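Local coordinates for protein N-Acetyltransferase, PseH (Campylobacter jejuni subsp. jejuni PT14, PDB 4XPL) that transfers an acetyl group from acetyl coenzyme A to the 4-amino group of a UDP-linked sugar on the pathway to pseudaminic acid, the sugar used to modify flagellin, at residues E20-L23 with I24-R28; N79-T82 with K83-E86. The protein carries 8 engineered substitutions. All blocks are in the same frame, centred on the assembly; numbering follows the deposited sequence.

Contact 1: E20-L23 with I24-R28; sequences EIEL and IFKWR
Phe25 lies alongside Ile21, one turn further on in the short helix 18-25 of this GNAT-fold acetyltransferase. The two side chains point the same way, and Ile21 CG2 meets Phe25 CD2 at 3.9 Å. The ring turns its edge to the backbone, where Ile21 O lies near the ring plane, 3.2 Å from Phe25 CD2. Phe25 also stacks on His47 and touches Phe50, so this side of the turn packs against helix 41-56. Ile24 faces the sheet instead, at Leu64. Its CG1 is set between its own N and carbonyl carbon (chi1 71°), and this brings Ile24 CG1 to 3.4 Å from Glu20 O. Glu20 O also accepts a nearly straight bond from Ile24 N (2.9 Å, 168°). The following bonds, Phe25 N to Ile21 O and Lys26 N to Leu23 O, are weak. The carboxylate of Glu20 leads away to a salt bridge with Lys11. On the outer side, Lys26 runs extended past the carbonyl of Glu22, Lys26 CG lying 3.4 Å from Glu22 O. Glu22 bends at chi2 (77°) to meet the ammonium, while its OE2 bonds to Thr39 OG1. Lys26 NZ reaches Glu22 OE1 at 2.8 Å, from above the carboxylate plane.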
ATOM      1  N   GLU A  20     -16.690   0.062  -4.860  1.00 36.20           N
ATOM      2  CA  GLU A  20     -15.254   0.203  -4.711  1.00 34.12           C
ATOM      3  C   GLU A  20     -14.585  -1.160  -4.759  1.00 32.67           C
ATOM      4  O   GLU A  20     -13.544  -1.308  -5.394  1.00 31.81           O
ATOM      5  CB  GLU A  20     -14.904   0.938  -3.421  1.00 32.49           C
ATOM      6  CG  GLU A  20     -15.250   2.414  -3.430  1.00 34.00           C
ATOM      7  CD  GLU A  20     -15.388   2.989  -2.027  1.00 33.66           C
ATOM      8  OE1 GLU A  20     -15.508   2.202  -1.063  1.00 32.77           O
ATOM      9  OE2 GLU A  20     -15.404   4.221  -1.888  1.00 32.43           O
ATOM     10  N   ILE A  21     -15.189  -2.149  -4.102  1.00 32.81           N
ATOM     11  CA  ILE A  21     -14.636  -3.510  -4.077  1.00 33.29           C
ATOM     12  C   ILE A  21     -14.595  -4.026  -5.523  1.00 35.07           C
ATOM     13  O   ILE A  21     -13.559  -4.484  -6.007  1.00 35.71           O
ATOM     14  CB  ILE A  21     -15.476  -4.460  -3.171  1.00 32.84           C
ATOM     15  CG1 ILE A  21     -15.337  -4.060  -1.695  1.00 33.16           C
ATOM     16  CG2 ILE A  21     -15.062  -5.917  -3.380  1.00 32.96           C
ATOM     17  CD1 ILE A  21     -16.546  -4.401  -0.820  1.00 34.71           C
ATOM     18  N   GLU A  22     -15.726  -3.915  -6.200  1.00 37.93           N
ATOM     19  CA  GLU A  22     -15.836  -4.277  -7.620  1.00 40.69           C
ATOM     20  C   GLU A  22     -14.691  -3.638  -8.427  1.00 41.39           C
ATOM     21  O   GLU A  22     -13.921  -4.338  -9.094  1.00 41.77           O
ATOM     22  CB  GLU A  22     -17.196  -3.793  -8.144  1.00 43.96           C
ATOM     23  CG  GLU A  22     -17.468  -4.008  -9.619  1.00 49.94           C
ATOM     24  CD  GLU A  22     -17.844  -5.445  -9.965  1.00 52.83           C
ATOM     25  OE1 GLU A  22     -18.145  -5.669 -11.153  1.00 59.53           O
ATOM     26  OE2 GLU A  22     -17.856  -6.341  -9.077  1.00 52.06           O
ATOM     27  N   LEU A  23     -14.592  -2.309  -8.336  1.00 41.46           N
ATOM     28  CA  LEU A  23     -13.608  -1.523  -9.083  1.00 43.00           C
ATOM     29  C   LEU A  23     -12.162  -1.954  -8.845  1.00 40.23           C
ATOM     30  O   LEU A  23     -11.451  -2.294  -9.789  1.00 40.94           O
ATOM     31  CB  LEU A  23     -13.755  -0.033  -8.734  1.00 44.65           C
ATOM     32  CG  LEU A  23     -12.900   1.006  -9.461  1.00 49.58           C
ATOM     33  CD1 LEU A  23     -13.439   1.287 -10.863  1.00 55.50           C
ATOM     34  CD2 LEU A  23     -12.834   2.310  -8.662  1.00 51.13           C
ATOM     35  N   ILE A  24     -11.715  -1.929  -7.594  1.00 36.84           N
ATOM     36  CA  ILE A  24     -10.281  -2.009  -7.335  1.00 36.20           C
ATOM     37  C   ILE A  24      -9.697  -3.396  -7.542  1.00 35.53           C
ATOM     38  O   ILE A  24      -8.544  -3.509  -7.945  1.00 35.67           O
ATOM     39  CB  ILE A  24      -9.856  -1.408  -5.962  1.00 34.94           C
ATOM     40  CG1 ILE A  24     -10.299  -2.266  -4.796  1.00 32.22           C
ATOM     41  CG2 ILE A  24     -10.387   0.038  -5.813  1.00 36.18           C
ATOM     42  CD1 ILE A  24     -10.036  -1.568  -3.464  1.00 33.84           C
ATOM     43  N   PHE A  25     -10.484  -4.446  -7.313  1.00 34.99           N
ATOM     44  CA  PHE A  25      -9.941  -5.807  -7.450  1.00 35.82           C
ATOM     45  C   PHE A  25      -9.782  -6.207  -8.920  1.00 38.66           C
ATOM     46  O   PHE A  25      -9.076  -7.161  -9.230  1.00 40.42           O
ATOM     47  CB  PHE A  25     -10.752  -6.819  -6.634  1.00 34.43           C
ATOM     48  CG  PHE A  25     -10.490  -6.736  -5.142  1.00 33.24           C
ATOM     49  CD1 PHE A  25      -9.459  -7.463  -4.564  1.00 35.23           C
ATOM     50  CD2 PHE A  25     -11.269  -5.920  -4.329  1.00 35.05           C
ATOM     51  CE1 PHE A  25      -9.208  -7.387  -3.198  1.00 33.50           C
ATOM     52  CE2 PHE A  25     -11.019  -5.805  -2.961  1.00 33.93           C
ATOM     53  CZ  PHE A  25      -9.991  -6.552  -2.392  1.00 33.85           C
ATOM     54  N   LYS A  26     -10.403  -5.435  -9.813  1.00 40.60           N
ATOM     55  CA  LYS A  26     -10.211  -5.561 -11.260  1.00 43.66           C
ATOM     56  C   LYS A  26      -8.947  -4.902 -11.812  1.00 46.16           C
ATOM     57  O   LYS A  26      -8.604  -5.131 -12.966  1.00 49.05           O
ATOM     58  CB  LYS A  26     -11.398  -4.936 -11.996  1.00 45.86           C
ATOM     59  CG  LYS A  26     -12.679  -5.730 -11.908  1.00 46.80           C
ATOM     60  CD  LYS A  26     -13.819  -4.948 -12.545  1.00 51.62           C
ATOM     61  CE  LYS A  26     -15.071  -5.795 -12.691  1.00 52.28           C
ATOM     62  NZ  LYS A  26     -16.217  -4.939 -13.114  1.00 56.76           N
ATOM     63  N   TRP A  27      -8.267  -4.063 -11.035  1.00 45.04           N
ATOM     64  CA  TRP A  27      -7.075  -3.397 -11.541  1.00 48.16           C
ATOM     65  C   TRP A  27      -6.052  -4.424 -12.006  1.00 51.16           C
ATOM     66  O   TRP A  27      -5.800  -5.407 -11.304  1.00 49.00           O
ATOM     67  CB  TRP A  27      -6.439  -2.479 -10.483  1.00 45.98           C
ATOM     68  CG  TRP A  27      -7.244  -1.251 -10.150  1.00 42.55           C
ATOM     69  CD1 TRP A  27      -8.349  -0.782 -10.802  1.00 41.77           C
ATOM     70  CD2 TRP A  27      -6.971  -0.311  -9.100  1.00 36.93           C
ATOM     71  NE1 TRP A  27      -8.795   0.373 -10.206  1.00 41.09           N
ATOM     72  CE2 TRP A  27      -7.961   0.690  -9.167  1.00 38.20           C
ATOM     73  CE3 TRP A  27      -5.988  -0.222  -8.114  1.00 34.96           C
ATOM     74  CZ2 TRP A  27      -8.007   1.756  -8.268  1.00 36.11           C
ATOM     75  CZ3 TRP A  27      -6.020   0.854  -7.245  1.00 33.89           C
ATOM     76  CH2 TRP A  27      -7.023   1.834  -7.334  1.00 34.42           C
ATOM     77  N   ARG A  28      -5.501  -4.191 -13.200  1.00 56.96           N
ATOM     78  CA  ARG A  28      -4.468  -5.045 -13.811  1.00 61.36           C
ATOM     79  C   ARG A  28      -3.519  -4.222 -14.669  1.00 66.74           C
ATOM     80  O   ARG A  28      -2.632  -3.550 -14.151  1.00 68.10           O
ATOM     81  CB  ARG A  28      -5.102  -6.128 -14.677  1.00 62.50           C
ATOM     82  CG  ARG A  28      -5.976  -7.066 -13.881  1.00 60.14           C
ATOM     83  CD  ARG A  28      -6.326  -8.317 -14.644  1.00 64.45           C
ATOM     84  NE  ARG A  28      -7.650  -8.817 -14.271  1.00 63.54           N
ATOM     85  CZ  ARG A  28      -7.989  -9.282 -13.068  1.00 62.21           C
ATOM     86  NH1 ARG A  28      -7.108  -9.331 -12.067  1.00 62.00           N
ATOM     87  NH2 ARG A  28      -9.229  -9.710 -12.860  1.00 61.47           N
TER

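Contact 2: N79-T82 with K83-E86; sequences NITT and KSCE
Asn79 and Glu86 reach for each other across the two arms of a turn, with their amide and carboxylate planes almost perpendicular, 83° apart. Asn79 ND2 is modelled only 2.4 Å from Glu86 OE1, so the detail of this bond is doubtful. Glu86 also touches Val78 and Tyr122 on the neighbouring strands. Thr81 turns its hydroxyl inward over the bend. With chi1 at 78° the hydroxyl folds back toward its own main chain, where two backbone N-H groups converge on it. Lys83 N and Ser84 N each donate to Thr81 OG1, both at 3.0 Å. With Thr81 N to Ser84 O, nearly straight at 2.8 Å and 175°, this closes the hairpin connection between antiparallel strands 70-78 and 84-91 of the GNAT sheet. Lys83 bends at chi2 and slants across Thr82, Lys83 CE lying 3.8 Å from Thr82 OG1. Ile80 and Cys85 meet through Ile80 CG1 and Cys85 CB at 4.0 Å, and both also touch Leu114 of helix 99-114. A water bridges the arms: it donates to Asn79 O and hydrogen-bonds Ser84 OG, each at 2.7 Å.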
ATOM      1  N   ASN A  79       2.483  -6.523   8.497  1.00 22.09           N
ATOM      2  CA  ASN A  79       3.440  -6.892   9.541  1.00 22.89           C
ATOM      3  C   ASN A  79       3.682  -5.706  10.460  1.00 21.11           C
ATOM      4  O   ASN A  79       4.806  -5.403  10.826  1.00 19.57           O
ATOM      5  CB  ASN A  79       4.764  -7.371   8.946  1.00 24.60           C
ATOM      6  CG  ASN A  79       4.616  -8.614   8.094  1.00 29.72           C
ATOM      7  OD1 ASN A  79       4.158  -9.642   8.553  1.00 33.87           O
ATOM      8  ND2 ASN A  79       5.025  -8.515   6.843  1.00 33.97           N
ATOM      9  N   ILE A  80       2.610  -5.010  10.807  1.00 20.10           N
ATOM     10  CA  ILE A  80       2.730  -3.843  11.653  1.00 20.12           C
ATOM     11  C   ILE A  80       3.070  -4.274  13.073  1.00 22.11           C
ATOM     12  O   ILE A  80       2.396  -5.130  13.655  1.00 23.48           O
ATOM     13  CB  ILE A  80       1.441  -3.008  11.713  1.00 19.50           C
ATOM     14  CG1 ILE A  80       1.033  -2.554  10.322  1.00 17.55           C
ATOM     15  CG2 ILE A  80       1.632  -1.836  12.689  1.00 20.71           C
ATOM     16  CD1 ILE A  80      -0.395  -1.971  10.256  1.00 16.62           C
ATOM     17  N   THR A  81       4.130  -3.680  13.608  1.00 23.03           N
ATOM     18  CA  THR A  81       4.457  -3.772  15.011  1.00 25.45           C
ATOM     19  C   THR A  81       4.527  -2.358  15.609  1.00 26.07           C
ATOM     20  O   THR A  81       4.286  -1.377  14.914  1.00 24.80           O
ATOM     21  CB  THR A  81       5.810  -4.462  15.216  1.00 26.35           C
ATOM     22  OG1 THR A  81       6.859  -3.524  14.943  1.00 27.06           O
ATOM     23  CG2 THR A  81       5.959  -5.692  14.286  1.00 26.45           C
ATOM     24  N   THR A  82       4.894  -2.251  16.901  1.00 28.80           N
ATOM     25  CA  THR A  82       5.101  -0.919  17.499  1.00 29.50           C
ATOM     26  C   THR A  82       6.334  -0.180  16.934  1.00 28.68           C
ATOM     27  O   THR A  82       6.388   1.055  17.000  1.00 29.46           O
ATOM     28  CB  THR A  82       5.112  -0.943  19.060  1.00 32.06           C
ATOM     29  OG1 THR A  82       6.154  -1.804  19.552  1.00 33.27           O
ATOM     30  CG2 THR A  82       3.779  -1.428  19.592  1.00 33.24           C
ATOM     31  N   LYS A  83       7.270  -0.912  16.312  1.00 26.66           N
ATOM     32  CA  LYS A  83       8.526  -0.340  15.827  1.00 25.64           C
ATOM     33  C   LYS A  83       8.711  -0.290  14.300  1.00 23.12           C
ATOM     34  O   LYS A  83       9.463   0.540  13.798  1.00 22.44           O
ATOM     35  CB  LYS A  83       9.699  -1.127  16.442  1.00 27.44           C
ATOM     36  CG  LYS A  83       9.640  -1.243  17.965  1.00 32.35           C
ATOM     37  CD  LYS A  83       9.666   0.110  18.668  1.00 36.04           C
ATOM     38  CE  LYS A  83       9.514  -0.099  20.194  1.00 41.42           C
ATOM     39  NZ  LYS A  83       9.966   1.075  21.011  1.00 44.96           N
ATOM     40  N   SER A  84       8.040  -1.174  13.569  1.00 21.38           N
ATOM     41  CA  SER A  84       8.176  -1.242  12.123  1.00 20.55           C
ATOM     42  C   SER A  84       6.922  -1.703  11.404  1.00 19.50           C
ATOM     43  O   SER A  84       5.957  -2.182  12.028  1.00 18.65           O
ATOM     44  CB  SER A  84       9.308  -2.200  11.764  1.00 21.57           C
ATOM     45  OG  SER A  84       8.868  -3.548  11.839  1.00 23.39           O
ATOM     46  N   CYS A  85       6.935  -1.523  10.085  1.00 19.03           N
ATOM     47  CA  CYS A  85       5.964  -2.148   9.206  1.00 19.46           C
ATOM     48  C   CYS A  85       6.525  -2.337   7.803  1.00 19.82           C
ATOM     49  O   CYS A  85       7.556  -1.738   7.454  1.00 20.36           O
ATOM     50  CB  CYS A  85       4.662  -1.343   9.170  1.00 19.25           C
ATOM     51  SG  CYS A  85       4.755   0.240   8.311  1.00 20.58           S
ATOM     52  N   GLU A  86       5.880  -3.198   7.029  1.00 20.72           N
ATOM     53  CA  GLU A  86       6.149  -3.331   5.608  1.00 21.70           C
ATOM     54  C   GLU A  86       5.040  -2.591   4.918  1.00 20.45           C
ATOM     55  O   GLU A  86       3.978  -2.442   5.479  1.00 20.99           O
ATOM     56  CB  GLU A  86       6.089  -4.785   5.167  1.00 23.27           C
ATOM     57  CG  GLU A  86       7.099  -5.627   5.819  1.00 28.49           C
ATOM     58  CD  GLU A  86       7.074  -7.061   5.304  1.00 37.08           C
ATOM     59  OE1 GLU A  86       6.000  -7.539   4.846  1.00 40.86           O
ATOM     60  OE2 GLU A  86       8.134  -7.708   5.339  1.00 40.22           O
TER
HETATM   61  O   HOH W   1       7.413  -5.141  10.288  1.00 23.15           O

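From the N terminus, strand 8-12 leads into helix 18-25, where contact 1 links residues three and four apart along its last turn and exit; it closes no loop. Residues 29-37 are not modelled. The chain then forms helix 41-56 and strands 61-67 and 70-78 before contact 2 closes the tight turn into strand 84-91. The contacts follow in series and neither nest nor cross. They lie on opposite sides of the chain's centre. The centres of contacts 1 and 2 are 27 Å apart, their nearest atoms about 17 Å. Contact 1 packs on helix 41-56 and strands 61-67 and 70-78. Contact 2 joins two central strands at one end, next to strand 118-124 and helix 99-114. Strand 70-78 meets both.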